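Local coordinates for choline dehydrogenase and related flavoproteins (Aspergillus oryzae, PDB 3Q9T), which oxidises formate as a flavoprotein of the glucose-methanol-choline oxidoreductase family, with 8-formyl-FAD as its bound cofactor, at residues W65-T70 with G267-P272; L96-W101 with T507-T512; T434-S437 with Q442-N445. One frame throughout, in Å; residues are numbered along the deposited sequence. Where two conformers were deposited one is given.

Contacts 1 and 2 are buried and both line the cofactor. Contact 1 lies by its adenosine and pyrophosphate, contact 2 by the flavin. Contact 3 is only partly buried and lies farther from the chain centre. Contacts 1 and 2 meet where Val268 and Phe269 pack on Pro511. Helix 267-277 supplies one side of contact 1 and packs against contact 3, where Pro444 rests on Glu270. Gln443 NE2 also reaches Lys68 O. The chemistry follows the place. Contact 2 rests on two aromatic rings and contact 1 adds a tyrosine-glutamate pair to such rings. Contact 3 is mostly polar, with backbone bonds, amides and water.

Contact 1: W65-T70 with G267-P272; sequences WAYKTT and GVFETP. With FAY ([(2R,3S,4R,5R)-5-(6-amino-9H-purin-9-yl)-3,4-dihydroxytetrahydrofuran-2-yl]methyl (2R,3S,4S)-5-(8-formyl-7-methyl-2,4-dioxo-3,4-dihydrobenzo[g]pteridin-10(2H)-yl)-2,3,4-trihydroxypentyl dihydrogen diphosphate), chain D.
Trp65 brings CZ3 of its indole to 4.3 Å from Glu270 OE2. Its NE1 reaches the cofactor ribose, with a weak hydrogen bond of 3.2 Å to FAY O2B, which lies at the ring edge. Next comes Tyr67, the main residue of the contact. Its CG is anti to the carbonyl carbon (chi1 -60°), which sends the ring toward helix 267-277. The phenol OH donates to Glu270 OE2 at 2.7 Å. That oxygen is modelled too close to another atom, probably of a bound acetate, so the bond is doubtful. Tyr67 and Phe269 also meet obliquely. Tyr67 CD2 lies 3.9 Å from Phe269 CD1, and the two ring planes are 81° apart. Glu270 is bent at chi2 (-81°), and its CG lies 3.1 Å from the adenine atom FAY N7A. Its OE1 forms a salt bridge with Lys273. Gly267 CA passes 3.5 Å from FAY O3P of the pyrophosphate. The contact thus joins an FAD-binding tryptophan and an FAD-binding glutamate through a buried tyrosine. Strand 67-74 lies on one side and helix 267-277 on the other. Phe269 also packs on strands 445-447, 83-84 and 302-304.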
loop_
_atom_site.group_PDB
_atom_site.type_symbol
_atom_site.label_atom_id
_atom_site.label_comp_id
_atom_site.label_asym_id
_atom_site.label_seq_id
_atom_site.Cartn_x
_atom_site.Cartn_y
_atom_site.Cartn_z
ATOM N N TRP A 65 -1.545 18.223 -5.878
ATOM C CA TRP A 65 -2.791 17.486 -5.696
ATOM C C TRP A 65 -2.605 16.342 -4.703
ATOM O O TRP A 65 -3.500 16.036 -3.933
ATOM C CB TRP A 65 -3.325 16.947 -7.028
ATOM C CG TRP A 65 -3.853 18.020 -7.948
ATOM C CD1 TRP A 65 -3.169 18.658 -8.959
ATOM C CD2 TRP A 65 -5.168 18.586 -7.937
ATOM N NE1 TRP A 65 -3.986 19.577 -9.575
ATOM C CE2 TRP A 65 -5.214 19.562 -8.964
ATOM C CE3 TRP A 65 -6.315 18.363 -7.160
ATOM C CZ2 TRP A 65 -6.362 20.306 -9.236
ATOM C CZ3 TRP A 65 -7.456 19.101 -7.432
ATOM C CH2 TRP A 65 -7.472 20.060 -8.462
ATOM N N ALA A 66 -1.435 15.717 -4.746
ATOM C CA ALA A 66 -1.056 14.678 -3.798
ATOM C C ALA A 66 -2.079 13.548 -3.761
ATOM O O ALA A 66 -2.522 13.128 -2.698
ATOM C CB ALA A 66 -0.820 15.272 -2.391
ATOM N N TYR A 67 -2.445 13.058 -4.938
ATOM C CA TYR A 67 -3.373 11.940 -5.048
ATOM C C TYR A 67 -2.870 10.637 -4.423
ATOM O O TYR A 67 -1.682 10.284 -4.520
ATOM C CB TYR A 67 -3.670 11.648 -6.519
ATOM C CG TYR A 67 -4.282 12.790 -7.287
ATOM C CD1 TYR A 67 -5.527 13.295 -6.940
ATOM C CD2 TYR A 67 -3.631 13.343 -8.391
ATOM C CE1 TYR A 67 -6.103 14.340 -7.654
ATOM C CE2 TYR A 67 -4.194 14.382 -9.103
ATOM C CZ TYR A 67 -5.430 14.873 -8.730
ATOM O OH TYR A 67 -5.997 15.895 -9.432
ATOM N N LYS A 68 -3.798 9.905 -3.822
ATOM C CA LYS A 68 -3.611 8.482 -3.597
ATOM C C LYS A 68 -3.738 7.778 -4.942
ATOM O O LYS A 68 -4.646 8.098 -5.718
ATOM C CB LYS A 68 -4.706 7.944 -2.677
ATOM C CG LYS A 68 -4.678 8.497 -1.251
ATOM C CD LYS A 68 -5.847 7.946 -0.460
ATOM C CE LYS A 68 -5.663 8.158 1.040
ATOM N NZ LYS A 68 -6.882 7.696 1.769
ATOM N N THR A 69 -2.830 6.845 -5.232
ATOM C CA THR A 69 -3.019 5.952 -6.368
ATOM C C THR A 69 -2.400 4.573 -6.189
ATOM O O THR A 69 -1.346 4.421 -5.579
ATOM C CB THR A 69 -2.584 6.573 -7.759
ATOM O OG1 THR A 69 -1.340 6.025 -8.188
ATOM C CG2 THR A 69 -2.513 8.053 -7.719
ATOM N N THR A 70 -3.088 3.567 -6.719
ATOM C CA THR A 70 -2.597 2.195 -6.706
ATOM C C THR A 70 -1.511 2.031 -7.764
ATOM O O THR A 70 -1.748 2.237 -8.964
ATOM C CB THR A 70 -3.739 1.184 -6.990
ATOM O OG1 THR A 70 -4.728 1.272 -5.964
ATOM C CG2 THR A 70 -3.205 -0.263 -7.073
ATOM N N GLY A 267 -5.603 17.404 -17.322
ATOM C CA GLY A 267 -4.562 16.405 -17.108
ATOM C C GLY A 267 -5.108 14.992 -17.115
ATOM O O GLY A 267 -6.320 14.793 -17.017
ATOM N N VAL A 268 -4.204 14.017 -17.204
ATOM C CA VAL A 268 -4.557 12.603 -17.328
ATOM C C VAL A 268 -5.531 12.056 -16.281
ATOM O O VAL A 268 -6.286 11.116 -16.568
ATOM C CB VAL A 268 -3.287 11.700 -17.309
ATOM C CG1 VAL A 268 -2.629 11.736 -15.937
ATOM C CG2 VAL A 268 -3.641 10.255 -17.739
ATOM N N PHE A 269 -5.518 12.615 -15.072
ATOM C CA PHE A 269 -6.426 12.120 -14.040
ATOM C C PHE A 269 -7.761 12.885 -13.969
ATOM O O PHE A 269 -8.808 12.266 -13.796
ATOM C CB PHE A 269 -5.758 12.099 -12.660
ATOM C CG PHE A 269 -4.468 11.313 -12.605
ATOM C CD1 PHE A 269 -3.339 11.856 -11.995
ATOM C CD2 PHE A 269 -4.392 10.032 -13.136
ATOM C CE1 PHE A 269 -2.147 11.142 -11.941
ATOM C CE2 PHE A 269 -3.206 9.308 -13.100
ATOM C CZ PHE A 269 -2.085 9.851 -12.498
ATOM N N GLU A 270 -7.728 14.216 -14.069
ATOM C CA GLU A 270 -8.941 15.015 -13.829
ATOM C C GLU A 270 -9.751 15.243 -15.088
ATOM O O GLU A 270 -10.962 15.468 -15.012
ATOM C CB GLU A 270 -8.639 16.371 -13.178
ATOM C CG GLU A 270 -8.059 16.297 -11.782
ATOM C CD GLU A 270 -9.107 16.070 -10.685
ATOM O OE1 GLU A 270 -10.310 16.354 -10.883
ATOM O OE2 GLU A 270 -8.710 15.607 -9.605
ATOM N N THR A 271 -9.090 15.218 -16.243
ATOM C CA THR A 271 -9.829 15.316 -17.483
ATOM C C THR A 271 -10.891 14.192 -17.608
ATOM O O THR A 271 -12.073 14.481 -17.785
ATOM C CB THR A 271 -8.901 15.321 -18.701
ATOM O OG1 THR A 271 -8.381 16.639 -18.892
ATOM C CG2 THR A 271 -9.664 14.887 -19.946
ATOM N N PRO A 272 -10.482 12.914 -17.509
ATOM C CA PRO A 272 -11.524 11.871 -17.599
ATOM C C PRO A 272 -12.582 11.965 -16.489
ATOM O O PRO A 272 -13.745 11.630 -16.714
ATOM C CB PRO A 272 -10.739 10.563 -17.449
ATOM C CG PRO A 272 -9.437 10.973 -16.779
ATOM C CD PRO A 272 -9.134 12.328 -17.359
HETATM P P FAY D . -0.835 18.138 -18.614
HETATM N N1 FAY D . 7.966 15.122 -17.817
HETATM C C2 FAY D . 9.168 15.476 -18.427
HETATM O O2 FAY D . 9.217 15.638 -19.641
HETATM N N3 FAY D . 10.149 16.097 -17.684
HETATM C C4 FAY D . 10.207 15.851 -16.334
HETATM O O4 FAY D . 11.336 15.725 -15.823
HETATM N N5 FAY D . 9.029 15.245 -14.350
HETATM C C6 FAY D . 7.836 15.198 -12.326
HETATM C C7 FAY D . 6.651 15.228 -11.613
HETATM C C8 FAY D . 5.434 15.243 -12.302
HETATM O O8 FAY D . 3.142 15.685 -12.092
HETATM C C9 FAY D . 5.433 15.353 -13.699
HETATM P PA FAY D . -1.184 19.233 -16.028
HETATM C "C1'" FAY D . 5.332 15.270 -16.635
HETATM C C10 FAY D . 7.872 15.092 -16.446
HETATM N N10 FAY D . 6.622 15.136 -15.822
HETATM N N1A FAY D . -10.657 22.144 -11.403
HETATM O O1A FAY D . -1.216 18.581 -14.686
HETATM C C1B FAY D . -5.776 21.754 -13.301
HETATM O O1P FAY D . -1.142 19.427 -19.336
HETATM C "C2'" FAY D . 5.036 16.741 -17.009
HETATM O "O2'" FAY D . 5.250 17.508 -15.878
HETATM C C2A FAY D . -9.834 23.168 -11.832
HETATM O O2A FAY D . 0.109 19.924 -16.340
HETATM C C2B FAY D . -4.521 21.374 -12.536
HETATM O O2B FAY D . -4.321 22.150 -11.369
HETATM O O2P FAY D . -1.424 16.947 -19.348
HETATM C "C3'" FAY D . 3.693 17.184 -17.676
HETATM O "O3'" FAY D . 3.152 18.418 -17.212
HETATM N N3A FAY D . -8.561 22.895 -12.307
HETATM C C3B FAY D . -3.449 21.651 -13.568
HETATM O O3B FAY D . -3.146 23.024 -13.541
HETATM O O3P FAY D . -1.518 18.155 -17.154
HETATM C "C4'" FAY D . 2.579 16.168 -17.636
HETATM O "O4'" FAY D . 3.150 14.950 -18.105
HETATM C C4A FAY D . -8.123 21.611 -12.355
HETATM C C4B FAY D . -4.138 21.378 -14.882
HETATM O O4B FAY D . -5.529 21.325 -14.616
HETATM C C4X FAY D . 9.052 15.336 -15.718
HETATM C "C5'" FAY D . 1.382 16.625 -18.505
HETATM O "O5'" FAY D . 0.761 17.906 -18.319
HETATM C C5A FAY D . -8.942 20.565 -11.936
HETATM C C5B FAY D . -3.648 20.085 -15.505
HETATM O O5B FAY D . -2.384 20.331 -16.071
HETATM C C5X FAY D . 7.817 15.084 -13.713
HETATM C C6A FAY D . -10.220 20.831 -11.448
HETATM N N6A FAY D . -10.969 19.836 -10.952
HETATM N N7A FAY D . -8.259 19.413 -12.099
HETATM C C7M FAY D . 6.717 15.052 -10.115
HETATM C C8A FAY D . -7.044 19.690 -12.617
HETATM C C8M FAY D . 4.227 15.664 -11.555
HETATM C C9A FAY D . 6.615 15.225 -14.425
HETATM N N9A FAY D . -6.946 21.041 -12.773
#

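Contact 2: L96-W101 with T507-T512; sequences LNYFTW and TAFHPT. With FAY ([(2R,3S,4R,5R)-5-(6-amino-9H-purin-9-yl)-3,4-dihydroxytetrahydrofuran-2-yl]methyl (2R,3S,4S)-5-(8-formyl-7-methyl-2,4-dioxo-3,4-dihydrobenzo[g]pteridin-10(2H)-yl)-2,3,4-trihydroxypentyl dihydrogen diphosphate), chain D.
The flavin site of the FAD pocket is built here, where Tyr98 and Phe509 meet at the benzene end of the isoalloxazine. They form an offset edge-to-face pair. The edge of Tyr98 points at the face of Phe509. Tyr98 CE1 lies 4.0 Å from Phe509 CE2, and the planes are at 90°. Both rings also touch the cofactor. FAY C6 lies over one face of Tyr98. The methyl FAY C7M sits over one face of Phe509, 3.5 Å from Phe509 CD1, and Thr507 O lies over the opposite face. An ST turn shapes this segment, since Phe509 N donates to Thr507 OG1 at 2.8 Å. Asn97 makes an Asx turn in the other one: its OD1 accepts from Phe99 N, which lies above the carbonyl plane. Asn97 CG lies between the backbone N and the carbonyl carbon (chi1 77°), which places the amide so that ND2 donates to FAY O2' at 3.0 Å. Asn97 CB also touches the flavin. Thr100 O accepts from FAY N3 at 3.0 Å. Leu96 CD1 lies 3.4 Å from the formyl carbon FAY C8M. Strand 100-101 pairs with strand 195-204, while strand 506-507 pairs with 308-316. Gln555 of helix 555-572 binds both Asn97 ND2 and Thr100 O.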
loop_
_atom_site.group_PDB
_atom_site.type_symbol
_atom_site.label_atom_id
_atom_site.label_comp_id
_atom_site.label_asym_id
_atom_site.label_seq_id
_atom_site.Cartn_x
_atom_site.Cartn_y
_atom_site.Cartn_z
ATOM N N LEU A 96 5.950 21.881 -11.322
ATOM C CA LEU A 96 6.655 21.120 -10.289
ATOM C C LEU A 96 7.465 19.923 -10.800
ATOM O O LEU A 96 7.950 19.124 -9.996
ATOM C CB LEU A 96 5.728 20.714 -9.123
ATOM C CG LEU A 96 4.391 19.998 -9.334
ATOM C CD1 LEU A 96 4.462 18.828 -10.308
ATOM C CD2 LEU A 96 3.776 19.555 -7.989
ATOM N N ASN A 97 7.627 19.819 -12.121
ATOM C CA ASN A 97 8.304 18.662 -12.730
ATOM C C ASN A 97 9.828 18.755 -12.696
ATOM O O ASN A 97 10.373 19.732 -12.168
ATOM C CB ASN A 97 7.751 18.340 -14.139
ATOM C CG ASN A 97 8.274 19.293 -15.233
ATOM O OD1 ASN A 97 9.220 20.055 -15.025
ATOM N ND2 ASN A 97 7.660 19.225 -16.413
ATOM N N TYR A 98 10.518 17.732 -13.212
ATOM C CA TYR A 98 11.987 17.693 -13.119
ATOM C C TYR A 98 12.708 18.007 -14.450
ATOM O O TYR A 98 13.807 17.507 -14.741
ATOM C CB TYR A 98 12.470 16.391 -12.439
ATOM C CG TYR A 98 11.709 16.144 -11.151
ATOM C CD1 TYR A 98 11.252 14.874 -10.817
ATOM C CD2 TYR A 98 11.409 17.204 -10.287
ATOM C CE1 TYR A 98 10.522 14.658 -9.654
ATOM C CE2 TYR A 98 10.677 17.001 -9.123
ATOM C CZ TYR A 98 10.234 15.721 -8.815
ATOM O OH TYR A 98 9.494 15.498 -7.673
ATOM N N PHE A 99 12.041 18.830 -15.253
ATOM C CA PHE A 99 12.687 19.679 -16.258
ATOM C C PHE A 99 13.109 19.032 -17.567
ATOM O O PHE A 99 13.156 19.716 -18.589
ATOM C CB PHE A 99 13.889 20.404 -15.645
ATOM C CG PHE A 99 13.597 21.028 -14.338
ATOM C CD1 PHE A 99 12.812 22.183 -14.264
ATOM C CD2 PHE A 99 14.095 20.482 -13.170
ATOM C CE1 PHE A 99 12.540 22.787 -13.037
ATOM C CE2 PHE A 99 13.814 21.075 -11.936
ATOM C CZ PHE A 99 13.024 22.228 -11.880
ATOM N N THR A 100 13.437 17.743 -17.538
ATOM C CA THR A 100 13.964 17.078 -18.724
ATOM C C THR A 100 13.074 17.282 -19.945
ATOM O O THR A 100 11.845 17.225 -19.866
ATOM C CB THR A 100 14.212 15.584 -18.523
ATOM O OG1 THR A 100 14.744 15.347 -17.211
ATOM C CG2 THR A 100 15.220 15.093 -19.557
ATOM N N TRP A 101 13.721 17.551 -21.073
ATOM C CA TRP A 101 13.031 17.882 -22.309
ATOM C C TRP A 101 13.549 16.963 -23.382
ATOM O O TRP A 101 14.672 17.138 -23.867
ATOM C CB TRP A 101 13.309 19.326 -22.681
ATOM C CG TRP A 101 12.641 19.802 -23.942
ATOM C CD1 TRP A 101 13.158 19.769 -25.200
ATOM C CD2 TRP A 101 11.350 20.430 -24.054
ATOM N NE1 TRP A 101 12.272 20.327 -26.092
ATOM C CE2 TRP A 101 11.155 20.741 -25.416
ATOM C CE3 TRP A 101 10.342 20.749 -23.136
ATOM C CZ2 TRP A 101 9.996 21.351 -25.884
ATOM C CZ3 TRP A 101 9.191 21.355 -23.600
ATOM C CH2 TRP A 101 9.024 21.652 -24.964
ATOM N N THR A 507 5.770 5.362 -9.735
ATOM C CA THR A 507 5.532 6.074 -10.985
ATOM C C THR A 507 6.780 6.850 -11.380
ATOM O O THR A 507 7.447 7.433 -10.526
ATOM C CB THR A 507 4.360 7.076 -10.849
ATOM O OG1 THR A 507 4.186 7.776 -12.086
ATOM C CG2 THR A 507 4.639 8.096 -9.736
ATOM N N ALA A 508 7.108 6.863 -12.668
ATOM C CA ALA A 508 8.167 7.754 -13.136
ATOM C C ALA A 508 7.577 9.132 -13.472
ATOM O O ALA A 508 8.246 9.970 -14.059
ATOM C CB ALA A 508 8.888 7.152 -14.336
ATOM N N PHE A 509 6.314 9.339 -13.094
ATOM C CA PHE A 509 5.599 10.621 -13.252
ATOM C C PHE A 509 5.132 10.935 -14.683
ATOM O O PHE A 509 4.965 12.102 -15.028
ATOM C CB PHE A 509 6.417 11.795 -12.685
ATOM C CG PHE A 509 6.857 11.597 -11.246
ATOM C CD1 PHE A 509 5.934 11.638 -10.210
ATOM C CD2 PHE A 509 8.189 11.383 -10.935
ATOM C CE1 PHE A 509 6.325 11.463 -8.886
ATOM C CE2 PHE A 509 8.588 11.209 -9.612
ATOM C CZ PHE A 509 7.655 11.258 -8.589
ATOM N N HIS A 510 4.881 9.902 -15.494
ATOM C CA HIS A 510 4.447 10.102 -16.885
ATOM C C HIS A 510 3.099 9.476 -17.258
ATOM O O HIS A 510 2.987 8.865 -18.318
ATOM C CB HIS A 510 5.513 9.564 -17.861
ATOM C CG HIS A 510 6.913 9.943 -17.493
ATOM N ND1 HIS A 510 7.996 9.126 -17.736
ATOM C CD2 HIS A 510 7.405 11.050 -16.885
ATOM C CE1 HIS A 510 9.092 9.706 -17.283
ATOM N NE2 HIS A 510 8.763 10.877 -16.766
ATOM N N PRO A 511 2.060 9.636 -16.421
ATOM C CA PRO A 511 0.770 9.038 -16.818
ATOM C C PRO A 511 0.155 9.649 -18.106
ATOM O O PRO A 511 0.309 10.847 -18.360
ATOM C CB PRO A 511 -0.128 9.331 -15.612
ATOM C CG PRO A 511 0.477 10.565 -15.009
ATOM C CD PRO A 511 1.955 10.389 -15.164
ATOM N N THR A 512 -0.562 8.824 -18.873
ATOM C CA THR A 512 -1.152 9.209 -20.153
ATOM C C THR A 512 -2.390 8.357 -20.470
ATOM O O THR A 512 -2.686 7.396 -19.755
ATOM C CB THR A 512 -0.161 8.977 -21.330
ATOM O OG1 THR A 512 0.125 7.572 -21.449
ATOM C CG2 THR A 512 1.145 9.760 -21.143
HETATM P P FAY D . -0.835 18.138 -18.614
HETATM N N1 FAY D . 7.966 15.122 -17.817
HETATM C C2 FAY D . 9.168 15.476 -18.427
HETATM O O2 FAY D . 9.217 15.638 -19.641
HETATM N N3 FAY D . 10.149 16.097 -17.684
HETATM C C4 FAY D . 10.207 15.851 -16.334
HETATM O O4 FAY D . 11.336 15.725 -15.823
HETATM N N5 FAY D . 9.029 15.245 -14.350
HETATM C C6 FAY D . 7.836 15.198 -12.326
HETATM C C7 FAY D . 6.651 15.228 -11.613
HETATM C C8 FAY D . 5.434 15.243 -12.302
HETATM O O8 FAY D . 3.142 15.685 -12.092
HETATM C C9 FAY D . 5.433 15.353 -13.699
HETATM P PA FAY D . -1.184 19.233 -16.028
HETATM C "C1'" FAY D . 5.332 15.270 -16.635
HETATM C C10 FAY D . 7.872 15.092 -16.446
HETATM N N10 FAY D . 6.622 15.136 -15.822
HETATM N N1A FAY D . -10.657 22.144 -11.403
HETATM O O1A FAY D . -1.216 18.581 -14.686
HETATM C C1B FAY D . -5.776 21.754 -13.301
HETATM O O1P FAY D . -1.142 19.427 -19.336
HETATM C "C2'" FAY D . 5.036 16.741 -17.009
HETATM O "O2'" FAY D . 5.250 17.508 -15.878
HETATM C C2A FAY D . -9.834 23.168 -11.832
HETATM O O2A FAY D . 0.109 19.924 -16.340
HETATM C C2B FAY D . -4.521 21.374 -12.536
HETATM O O2B FAY D . -4.321 22.150 -11.369
HETATM O O2P FAY D . -1.424 16.947 -19.348
HETATM C "C3'" FAY D . 3.693 17.184 -17.676
HETATM O "O3'" FAY D . 3.152 18.418 -17.212
HETATM N N3A FAY D . -8.561 22.895 -12.307
HETATM C C3B FAY D . -3.449 21.651 -13.568
HETATM O O3B FAY D . -3.146 23.024 -13.541
HETATM O O3P FAY D . -1.518 18.155 -17.154
HETATM C "C4'" FAY D . 2.579 16.168 -17.636
HETATM O "O4'" FAY D . 3.150 14.950 -18.105
HETATM C C4A FAY D . -8.123 21.611 -12.355
HETATM C C4B FAY D . -4.138 21.378 -14.882
HETATM O O4B FAY D . -5.529 21.325 -14.616
HETATM C C4X FAY D . 9.052 15.336 -15.718
HETATM C "C5'" FAY D . 1.382 16.625 -18.505
HETATM O "O5'" FAY D . 0.761 17.906 -18.319
HETATM C C5A FAY D . -8.942 20.565 -11.936
HETATM C C5B FAY D . -3.648 20.085 -15.505
HETATM O O5B FAY D . -2.384 20.331 -16.071
HETATM C C5X FAY D . 7.817 15.084 -13.713
HETATM C C6A FAY D . -10.220 20.831 -11.448
HETATM N N6A FAY D . -10.969 19.836 -10.952
HETATM N N7A FAY D . -8.259 19.413 -12.099
HETATM C C7M FAY D . 6.717 15.052 -10.115
HETATM C C8A FAY D . -7.044 19.690 -12.617
HETATM C C8M FAY D . 4.227 15.664 -11.555
HETATM C C9A FAY D . 6.615 15.225 -14.425
HETATM N N9A FAY D . -6.946 21.041 -12.773
#

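Contact 3: T434-S437 with Q442-N445; sequences TLNS and QQPN
The side-chain amide of Gln442 has the hydroxyl of Ser437 above its plane. Ser437 OG donates to Gln442 OE1 at 2.9 Å from 52° out of the carbonyl plane, so no lone pair is well used. The same OG accepts from Asp439 N in the connecting loop. The amide of Gln443 is held through NE2. Its NE2 donates to Pro444 O at 3.1 Å, with that oxygen in the amide plane, and also to Lys68 O. The amides of Asn436 and Asn445 are turned steeply against each other. Each residue was deposited in two conformers, and the pair given overlaps. Their mutual contact is therefore doubtful, as is the bond from Asn436 ND2 to Gln443 O.

The backbone is clearer. Thr434 and Asn445 form an antiparallel hydrogen-bonded pair. Thr434 N donates to Asn445 O at 2.9 Å, and Asn445 N to Thr434 O at 2.7 Å. Thr434 OG1 lies between its backbone N and carbonyl carbon (chi1 49°), 3.6 Å from Asn445 CB. One water binds this hydroxyl and, weakly, Asn445 O. A second water bridges the two segments. It accepts from Asn436 N at 3.0 Å and donates to Gln443 O.

The arrangement closes the loop between strands 431-434 and 445-447, as in a hairpin with a long turn. Helix 267-277 packs against it: Leu435 touches Lys273 and Met276, and Pro444 touches Glu270 and Lys273. Leu435 N also bonds Glu285 of helix 283-287.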
loop_
_atom_site.group_PDB
_atom_site.type_symbol
_atom_site.label_atom_id
_atom_site.label_comp_id
_atom_site.label_asym_id
_atom_site.label_seq_id
_atom_site.Cartn_x
_atom_site.Cartn_y
_atom_site.Cartn_z
ATOM N N THR A 434 -11.149 5.729 -12.496
ATOM C CA THR A 434 -12.585 5.614 -12.301
ATOM C C THR A 434 -13.124 6.616 -11.285
ATOM O O THR A 434 -12.368 7.196 -10.508
ATOM C CB THR A 434 -12.949 4.193 -11.832
ATOM O OG1 THR A 434 -12.097 3.833 -10.739
ATOM C CG2 THR A 434 -12.765 3.190 -12.977
ATOM N N LEU A 435 -14.439 6.793 -11.268
ATOM C CA LEU A 435 -15.043 7.664 -10.281
ATOM C C LEU A 435 -15.164 6.965 -8.940
ATOM O O LEU A 435 -15.452 5.771 -8.874
ATOM C CB LEU A 435 -16.428 8.118 -10.715
ATOM C CG LEU A 435 -16.542 8.990 -11.959
ATOM C CD1 LEU A 435 -18.004 9.281 -12.180
ATOM C CD2 LEU A 435 -15.742 10.284 -11.789
ATOM N N ASN A 436 -14.917 7.719 -7.876
ATOM C CA ASN A 436 -15.209 7.264 -6.529
ATOM C C ASN A 436 -16.659 7.607 -6.197
ATOM O O ASN A 436 -17.307 6.920 -5.407
ATOM C CB ASN A 436 -14.251 7.916 -5.520
ATOM C CG ASN A 436 -12.942 7.145 -5.369
ATOM O OD1 ASN A 436 -12.941 5.912 -5.339
ATOM N ND2 ASN A 436 -11.824 7.869 -5.277
ATOM N N SER A 437 -17.151 8.676 -6.820
ATOM C CA SER A 437 -18.505 9.185 -6.594
ATOM C C SER A 437 -18.732 10.356 -7.545
ATOM O O SER A 437 -17.893 10.614 -8.404
ATOM C CB SER A 437 -18.659 9.674 -5.156
ATOM O OG SER A 437 -17.938 10.885 -4.977
ATOM N N GLN A 442 -13.778 15.167 -4.813
ATOM C CA GLN A 442 -13.053 13.943 -4.491
ATOM C C GLN A 442 -12.157 13.520 -5.643
ATOM O O GLN A 442 -12.529 13.615 -6.821
ATOM C CB GLN A 442 -14.003 12.799 -4.133
ATOM C CG GLN A 442 -14.302 12.705 -2.657
ATOM C CD GLN A 442 -15.260 11.580 -2.325
ATOM O OE1 GLN A 442 -15.612 10.762 -3.187
ATOM N NE2 GLN A 442 -15.689 11.531 -1.069
ATOM N N GLN A 443 -10.969 13.045 -5.303
ATOM C CA GLN A 443 -10.067 12.545 -6.329
ATOM C C GLN A 443 -10.697 11.351 -7.052
ATOM O O GLN A 443 -11.443 10.572 -6.456
ATOM C CB GLN A 443 -8.714 12.180 -5.728
ATOM C CG GLN A 443 -8.713 10.933 -4.862
ATOM C CD GLN A 443 -7.318 10.389 -4.724
ATOM O OE1 GLN A 443 -6.539 10.874 -3.905
ATOM N NE2 GLN A 443 -6.969 9.412 -5.555
ATOM N N PRO A 444 -10.431 11.228 -8.357
ATOM C CA PRO A 444 -10.895 9.996 -8.993
ATOM C C PRO A 444 -10.046 8.856 -8.433
ATOM O O PRO A 444 -8.984 9.099 -7.838
ATOM C CB PRO A 444 -10.568 10.232 -10.470
ATOM C CG PRO A 444 -9.341 11.098 -10.427
ATOM C CD PRO A 444 -9.559 12.021 -9.243
ATOM N N ASN A 445 -10.513 7.623 -8.600
ATOM C CA ASN A 445 -9.709 6.472 -8.222
ATOM C C ASN A 445 -8.726 6.142 -9.339
ATOM O O ASN A 445 -9.062 6.226 -10.523
ATOM C CB ASN A 445 -10.590 5.278 -7.860
ATOM C CG ASN A 445 -11.205 5.414 -6.480
ATOM O OD1 ASN A 445 -10.643 6.066 -5.597
ATOM N ND2 ASN A 445 -12.366 4.810 -6.290
HETATM O O HOH W 1 -9.527 3.062 -10.753
HETATM O O HOH W 2 -14.041 10.607 -7.984
#